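Local coordinates for protein N-formylglutamate amidohydrolase (Ralstonia eutropha, PDB 2Q7S) that binds zinc and probably acts as a metal-dependent hydrolase of the N-formylglutamate amidohydrolase family, at residues Pro31-Phe36 with His57-Trp62; Ile251-Pro254 with Glu258-Thr261. All blocks are in the same frame, centred on the assembly; numbering follows the deposited sequence.

Contact 1. Residues Pro31-Phe36 with His57-Trp62; sequences PHSGTF and HVDALW. With ZN (zinc ion), chain C.
Ser33 meets the short helix 58-61 through its CB and OG, which lie against the side chain of Asp59. OG is 3.7 Å from Asp59 CB, and Ser33 CB is 3.7 Å from Asp59 OD1, so the approach is one of van der Waals packing. Ser33 OG sits between its backbone N and carbonyl carbon (chi1 52°), which leaves CB and OG both facing the aspartate; the hydroxyl's polar partner is Ser30 OG, in a hydrogen bond. Asp59 takes the same kind of torsion (chi1 68°), turning OD1 back beside its own backbone N and toward the serine. Val58 CB stands 4.5 Å from Ser33 CB. A single water ties the two backbones together, donating to Ser33 O at 2.7 Å and accepting from His57 N, the N-cap residue, at 2.8 Å. The loop from 31 to 36 follows strand 26-30 of the mixed central sheet and delivers His32 to the zinc site. There ND1 binds zinc at 2.1 Å, while Asp55 and His172 supply the other protein ligands. His32 NE2 is hydrogen-bonded to Asp83 OD1, which helps fix the ring's rotation. Pro31 CG sits 3.9 Å above the centre of one face of the His32 ring.

Contact 2. Residues Ile251-Pro254 with Glu258-Thr261; sequences IRRP and EEGT
The 3-10 segment that follows strand 244-252, beside the zinc site, brings Arg253 and Pro254 against Glu259, which lies in the loop between the short antiparallel strands 257-258 and 263-264. The glutamate carboxylate fits against both residues, one oxygen to each. Its OE1 approaches the aliphatic part of the arginine, 3.6 Å from Arg253 CD, and its OE2 rests 3.9 Å from Pro254 CG. Glu259 CD also packs 3.9 Å from Arg253 CB. A bend at chi2 (-149°) turns the carboxylate across the Arg253 chain, so that the two side chains cross at about a right angle, with guanidinium and carboxylate planes 81° apart. OE1 lies at the guanidinium edge, near its plane, but remains 4.0 Å from Arg253 NH1, a charge proximity too long for a salt bridge.

Arg253 runs extended from CG to NE, which carries its guanidinium past the glutamate to a salt bridge from NH2 to Asp55 OD1 and a hydrogen bond from NE to Ser173 OG; because Asp55 binds zinc through OD2, the arginine is a second-shell residue that probably helps position it. The loop after strand 166-174 lines the contact, Asn176 N donating a hydrogen bond to Glu259 OE2 and Pro175 touching both Arg253 and Glu259. Earlier in the segment, Ile251 pairs through its backbone with His172 and Met174, while its side chain packs on Leu271 and Leu275 of helix 267-289.

Contact 1 is buried, about 9 Å from the chain centre to its own centre, whereas contact 2 is only partly buried and lies about 16 Å out. Their centres are 13 Å apart. Both serve the zinc site, 31-36 by supplying a ligand and 251-254 by an arginine bound to one. The inner contact is bridged by water between backbones, while the outer one sets opposite charges near each other that each bond more firmly elsewhere. The two also touch in the hydrophobic layer between sheet and helix 267-289, where Ile251 CD1 lies 3.8 Å from both Leu61 CD1 and Trp62 NE1, joining 57-62 to strand 244-252.

Contact 1. Residues Pro31-Phe36 with His57-Trp62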
ATOM      1  N   PRO A  31       3.484  -1.028   0.065  1.00  9.91           N
ATOM      2  CA  PRO A  31       4.358   0.116   0.443  1.00  9.86           C
ATOM      3  C   PRO A  31       4.587   0.331   1.949  1.00 12.86           C
ATOM      4  O   PRO A  31       5.455   1.100   2.336  1.00 15.01           O
ATOM      5  CB  PRO A  31       3.613   1.322  -0.137  1.00  9.21           C
ATOM      6  CG  PRO A  31       2.191   0.889  -0.157  1.00  5.11           C
ATOM      7  CD  PRO A  31       2.154  -0.586  -0.401  1.00 11.26           C
ATOM      8  N   HIS A  32       3.746  -0.282   2.771  1.00 13.20           N
ATOM      9  CA  HIS A  32       3.649   0.021   4.166  1.00 12.42           C
ATOM     10  C   HIS A  32       4.075  -1.050   5.120  1.00 12.17           C
ATOM     11  O   HIS A  32       3.976  -0.843   6.311  1.00 13.38           O
ATOM     12  CB  HIS A  32       2.225   0.435   4.437  1.00 14.97           C
ATOM     13  CG  HIS A  32       1.882   1.738   3.815  1.00 15.87           C
ATOM     14  ND1 HIS A  32       0.592   2.166   3.647  1.00 15.47           N
ATOM     15  CD2 HIS A  32       2.676   2.717   3.310  1.00 10.75           C
ATOM     16  CE1 HIS A  32       0.599   3.358   3.073  1.00 19.00           C
ATOM     17  NE2 HIS A  32       1.851   3.722   2.869  1.00 12.82           N
ATOM     18  N   SER A  33       4.559  -2.181   4.581  1.00 13.07           N
ATOM     19  CA  SER A  33       4.891  -3.348   5.359  1.00 14.68           C
ATOM     20  C   SER A  33       6.324  -3.378   5.893  1.00 14.52           C
ATOM     21  O   SER A  33       6.687  -4.325   6.593  1.00 18.09           O
ATOM     22  CB  SER A  33       4.587  -4.641   4.596  1.00  9.19           C
ATOM     23  OG  SER A  33       5.167  -4.686   3.298  1.00 13.80           O
ATOM     24  N   GLY A  34       7.111  -2.355   5.589  1.00 16.84           N
ATOM     25  CA  GLY A  34       8.477  -2.310   6.041  1.00 13.11           C
ATOM     26  C   GLY A  34       8.635  -2.109   7.528  1.00 12.75           C
ATOM     27  O   GLY A  34       7.980  -1.246   8.106  1.00 11.10           O
ATOM     28  N   THR A  35       9.528  -2.902   8.135  1.00 16.34           N
ATOM     29  CA  THR A  35       9.768  -2.894   9.586  1.00 17.93           C
ATOM     30  C   THR A  35      11.248  -2.675   9.966  1.00 17.69           C
ATOM     31  O   THR A  35      11.609  -2.796  11.136  1.00 14.99           O
ATOM     32  CB  THR A  35       9.379  -4.218  10.202  1.00 18.41           C
ATOM     33  OG1 THR A  35      10.143  -5.238   9.560  1.00 20.55           O
ATOM     34  CG2 THR A  35       7.865  -4.498  10.044  1.00 19.96           C
ATOM     35  N   PHE A  36      12.094  -2.334   8.992  1.00 19.43           N
ATOM     36  CA  PHE A  36      13.519  -2.060   9.253  1.00 20.45           C
ATOM     37  C   PHE A  36      13.722  -0.554   9.402  1.00 16.03           C
ATOM     38  O   PHE A  36      13.781   0.151   8.412  1.00 14.05           O
ATOM     39  CB  PHE A  36      14.423  -2.620   8.139  1.00 22.73           C
ATOM     40  CG  PHE A  36      14.329  -4.128   7.959  1.00 24.33           C
ATOM     41  CD1 PHE A  36      13.403  -4.691   7.099  1.00 32.59           C
ATOM     42  CD2 PHE A  36      15.183  -4.973   8.660  1.00 35.46           C
ATOM     43  CE1 PHE A  36      13.317  -6.081   6.927  1.00 37.96           C
ATOM     44  CE2 PHE A  36      15.113  -6.381   8.498  1.00 37.84           C
ATOM     45  CZ  PHE A  36      14.190  -6.934   7.638  1.00 32.05           C
ATOM     46  N   HIS A  57       3.101  -7.380   7.977  1.00 14.20           N
ATOM     47  CA  HIS A  57       2.892  -8.690   7.340  1.00 14.21           C
ATOM     48  C   HIS A  57       2.097  -8.698   6.026  1.00 11.51           C
ATOM     49  O   HIS A  57       1.842  -9.759   5.507  1.00  8.78           O
ATOM     50  CB  HIS A  57       2.187  -9.651   8.289  1.00 15.05           C
ATOM     51  CG  HIS A  57       2.772  -9.715   9.654  1.00  7.85           C
ATOM     52  ND1 HIS A  57       4.095 -10.030   9.878  1.00 13.89           N
ATOM     53  CD2 HIS A  57       2.207  -9.545  10.874  1.00 13.02           C
ATOM     54  CE1 HIS A  57       4.333  -9.998  11.183  1.00 19.22           C
ATOM     55  NE2 HIS A  57       3.202  -9.727  11.808  1.00 16.05           N
ATOM     56  N   VAL A  58       1.690  -7.530   5.516  1.00 16.00           N
ATOM     57  CA  VAL A  58       0.814  -7.470   4.313  1.00 16.39           C
ATOM     58  C   VAL A  58       1.470  -8.086   3.114  1.00 15.45           C
ATOM     59  O   VAL A  58       0.842  -8.770   2.302  1.00 11.79           O
ATOM     60  CB  VAL A  58       0.357  -6.009   3.983  1.00 14.85           C
ATOM     61  CG1 VAL A  58      -0.140  -5.911   2.564  1.00  9.45           C
ATOM     62  CG2 VAL A  58      -0.734  -5.634   4.976  1.00 10.19           C
ATOM     63  N   ASP A  59       2.772  -7.936   3.054  1.00 18.09           N
ATOM     64  CA  ASP A  59       3.520  -8.615   2.000  1.00 20.25           C
ATOM     65  C   ASP A  59       3.496 -10.149   2.091  1.00 18.49           C
ATOM     66  O   ASP A  59       3.397 -10.807   1.060  1.00 16.88           O
ATOM     67  CB  ASP A  59       4.924  -8.052   1.896  1.00 17.97           C
ATOM     68  CG  ASP A  59       5.771  -8.377   3.073  1.00 22.46           C
ATOM     69  OD1 ASP A  59       5.323  -8.241   4.243  1.00 20.50           O
ATOM     70  OD2 ASP A  59       6.922  -8.773   2.804  1.00 40.29           O
ATOM     71  N   ALA A  60       3.552 -10.703   3.306  1.00 19.18           N
ATOM     72  CA  ALA A  60       3.494 -12.180   3.518  1.00 16.89           C
ATOM     73  C   ALA A  60       2.071 -12.697   3.281  1.00 16.25           C
ATOM     74  O   ALA A  60       1.898 -13.823   2.814  1.00 14.14           O
ATOM     75  CB  ALA A  60       3.982 -12.559   4.937  1.00 14.62           C
ATOM     76  N   LEU A  61       1.054 -11.863   3.570  1.00 14.68           N
ATOM     77  CA  LEU A  61      -0.363 -12.228   3.323  1.00 14.50           C
ATOM     78  C   LEU A  61      -0.578 -12.482   1.844  1.00 15.69           C
ATOM     79  O   LEU A  61      -1.276 -13.421   1.471  1.00 12.97           O
ATOM     80  CB  LEU A  61      -1.342 -11.162   3.770  1.00 11.70           C
ATOM     81  CG  LEU A  61      -1.686 -11.012   5.274  1.00  9.74           C
ATOM     82  CD1 LEU A  61      -2.576  -9.787   5.439  1.00 11.51           C
ATOM     83  CD2 LEU A  61      -2.340 -12.284   5.806  1.00  5.78           C
ATOM     84  N   TRP A  62       0.079 -11.669   1.016  1.00 16.74           N
ATOM     85  CA  TRP A  62      -0.036 -11.830  -0.429  1.00 16.91           C
ATOM     86  C   TRP A  62       1.108 -12.565  -1.090  1.00 14.01           C
ATOM     87  O   TRP A  62       1.370 -12.360  -2.291  1.00 14.75           O
ATOM     88  CB  TRP A  62      -0.235 -10.467  -1.062  1.00 16.60           C
ATOM     89  CG  TRP A  62      -1.517  -9.743  -0.675  1.00 10.43           C
ATOM     90  CD1 TRP A  62      -1.685  -8.893   0.387  1.00 13.61           C
ATOM     91  CD2 TRP A  62      -2.768  -9.722  -1.397  1.00 19.70           C
ATOM     92  NE1 TRP A  62      -2.962  -8.364   0.383  1.00 15.49           N
ATOM     93  CE2 TRP A  62      -3.633  -8.834  -0.711  1.00 11.74           C
ATOM     94  CE3 TRP A  62      -3.236 -10.359  -2.554  1.00 15.55           C
ATOM     95  CZ2 TRP A  62      -4.947  -8.589  -1.130  1.00 12.32           C
ATOM     96  CZ3 TRP A  62      -4.577 -10.117  -2.970  1.00 13.46           C
ATOM     97  CH2 TRP A  62      -5.387  -9.235  -2.262  1.00 14.80           C
TER
HETATM   98 ZN    ZN C 400      -1.239   1.201   4.091  1.00 27.23          ZN
HETATM   99  O   HOH W   1       5.809  -6.633   7.709  1.00 23.99           O

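Contact 2. Residues Ile251-Pro254 with Glu258-Thr261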
ATOM      1  N   ILE A 251      -7.048  -4.352   4.218  1.00 19.07           N
ATOM      2  CA  ILE A 251      -7.480  -5.424   5.073  1.00 16.78           C
ATOM      3  C   ILE A 251      -7.555  -4.968   6.544  1.00 15.23           C
ATOM      4  O   ILE A 251      -6.560  -4.509   7.134  1.00 15.54           O
ATOM      5  CB  ILE A 251      -6.467  -6.622   4.953  1.00 15.52           C
ATOM      6  CG1 ILE A 251      -6.376  -7.115   3.512  1.00 17.80           C
ATOM      7  CG2 ILE A 251      -6.800  -7.771   5.861  1.00 15.77           C
ATOM      8  CD1 ILE A 251      -5.414  -8.244   3.349  1.00 16.37           C
ATOM      9  N   ARG A 252      -8.711  -5.165   7.168  1.00 13.21           N
ATOM     10  CA  ARG A 252      -8.878  -4.909   8.604  1.00 10.69           C
ATOM     11  C   ARG A 252      -7.881  -5.807   9.398  1.00 10.42           C
ATOM     12  O   ARG A 252      -7.950  -7.025   9.419  1.00 13.16           O
ATOM     13  CB  ARG A 252     -10.325  -5.185   9.017  1.00 12.87           C
ATOM     14  CG  ARG A 252     -10.810  -4.570  10.317  1.00 13.53           C
ATOM     15  CD  ARG A 252     -12.343  -4.668  10.420  1.00 13.23           C
ATOM     16  NE  ARG A 252     -12.856  -6.044  10.464  1.00 17.47           N
ATOM     17  CZ  ARG A 252     -13.058  -6.722  11.595  1.00 18.98           C
ATOM     18  NH1 ARG A 252     -12.744  -6.191  12.766  1.00 20.04           N
ATOM     19  NH2 ARG A 252     -13.562  -7.938  11.558  1.00 19.72           N
ATOM     20  N   ARG A 253      -6.973  -5.161  10.096  1.00 14.13           N
ATOM     21  CA  ARG A 253      -5.848  -5.787  10.786  1.00 12.76           C
ATOM     22  C   ARG A 253      -6.156  -6.907  11.757  1.00 14.32           C
ATOM     23  O   ARG A 253      -5.396  -7.884  11.774  1.00 16.74           O
ATOM     24  CB  ARG A 253      -5.004  -4.694  11.487  1.00 10.54           C
ATOM     25  CG  ARG A 253      -4.061  -3.997  10.529  1.00 11.50           C
ATOM     26  CD  ARG A 253      -3.469  -2.732  11.157  1.00 11.89           C
ATOM     27  NE  ARG A 253      -2.769  -1.898  10.191  1.00 13.08           N
ATOM     28  CZ  ARG A 253      -2.360  -0.661  10.488  1.00  5.32           C
ATOM     29  NH1 ARG A 253      -2.551  -0.195  11.699  1.00 12.60           N
ATOM     30  NH2 ARG A 253      -1.738   0.059   9.600  1.00  9.67           N
ATOM     31  N   PRO A 254      -7.257  -6.797  12.563  1.00 15.62           N
ATOM     32  CA  PRO A 254      -7.622  -7.863  13.506  1.00 16.89           C
ATOM     33  C   PRO A 254      -7.789  -9.209  12.856  1.00 14.38           C
ATOM     34  O   PRO A 254      -7.576 -10.228  13.504  1.00 14.02           O
ATOM     35  CB  PRO A 254      -8.942  -7.378  14.136  1.00 16.48           C
ATOM     36  CG  PRO A 254      -8.921  -5.989  14.025  1.00 18.40           C
ATOM     37  CD  PRO A 254      -8.190  -5.674  12.693  1.00 16.03           C
ATOM     38  N   GLU A 258      -2.409  -9.151  15.972  1.00 18.13           N
ATOM     39  CA  GLU A 258      -2.758  -8.470  17.212  1.00 20.22           C
ATOM     40  C   GLU A 258      -2.204  -7.062  17.149  1.00 20.16           C
ATOM     41  O   GLU A 258      -0.993  -6.857  17.076  1.00 20.70           O
ATOM     42  CB  GLU A 258      -2.192  -9.213  18.415  1.00 21.63           C
ATOM     43  CG  GLU A 258      -2.756 -10.588  18.587  1.00 26.74           C
ATOM     44  CD  GLU A 258      -4.255 -10.547  18.846  1.00 40.10           C
ATOM     45  OE1 GLU A 258      -4.667  -9.762  19.734  1.00 47.37           O
ATOM     46  OE2 GLU A 258      -5.012 -11.281  18.173  1.00 34.09           O
ATOM     47  N   GLU A 259      -3.098  -6.083  17.148  1.00 21.82           N
ATOM     48  CA  GLU A 259      -2.698  -4.695  16.887  1.00 23.52           C
ATOM     49  C   GLU A 259      -1.697  -4.138  17.903  1.00 22.34           C
ATOM     50  O   GLU A 259      -0.842  -3.327  17.559  1.00 21.70           O
ATOM     51  CB  GLU A 259      -3.934  -3.800  16.745  1.00 24.56           C
ATOM     52  CG  GLU A 259      -4.831  -4.189  15.510  1.00 29.48           C
ATOM     53  CD  GLU A 259      -5.559  -2.983  14.922  1.00 27.62           C
ATOM     54  OE1 GLU A 259      -4.818  -2.108  14.394  1.00 41.25           O
ATOM     55  OE2 GLU A 259      -6.830  -2.892  15.023  1.00 26.92           O
ATOM     56  N   GLY A 260      -1.774  -4.587  19.149  1.00 21.67           N
ATOM     57  CA  GLY A 260      -0.793  -4.174  20.148  1.00 20.78           C
ATOM     58  C   GLY A 260       0.599  -4.713  19.894  1.00 20.36           C
ATOM     59  O   GLY A 260       1.512  -3.939  19.666  1.00 22.61           O
ATOM     60  N   THR A 261       0.758  -6.040  19.899  1.00 20.67           N
ATOM     61  CA  THR A 261       2.083  -6.675  19.728  1.00 19.86           C
ATOM     62  C   THR A 261       2.554  -6.715  18.254  1.00 21.83           C
ATOM     63  O   THR A 261       3.738  -6.935  17.977  1.00 19.14           O
ATOM     64  CB  THR A 261       2.101  -8.087  20.368  1.00 19.06           C
ATOM     65  OG1 THR A 261       1.312  -9.009  19.604  1.00 22.47           O
ATOM     66  CG2 THR A 261       1.521  -8.032  21.783  1.00 19.67           C
TER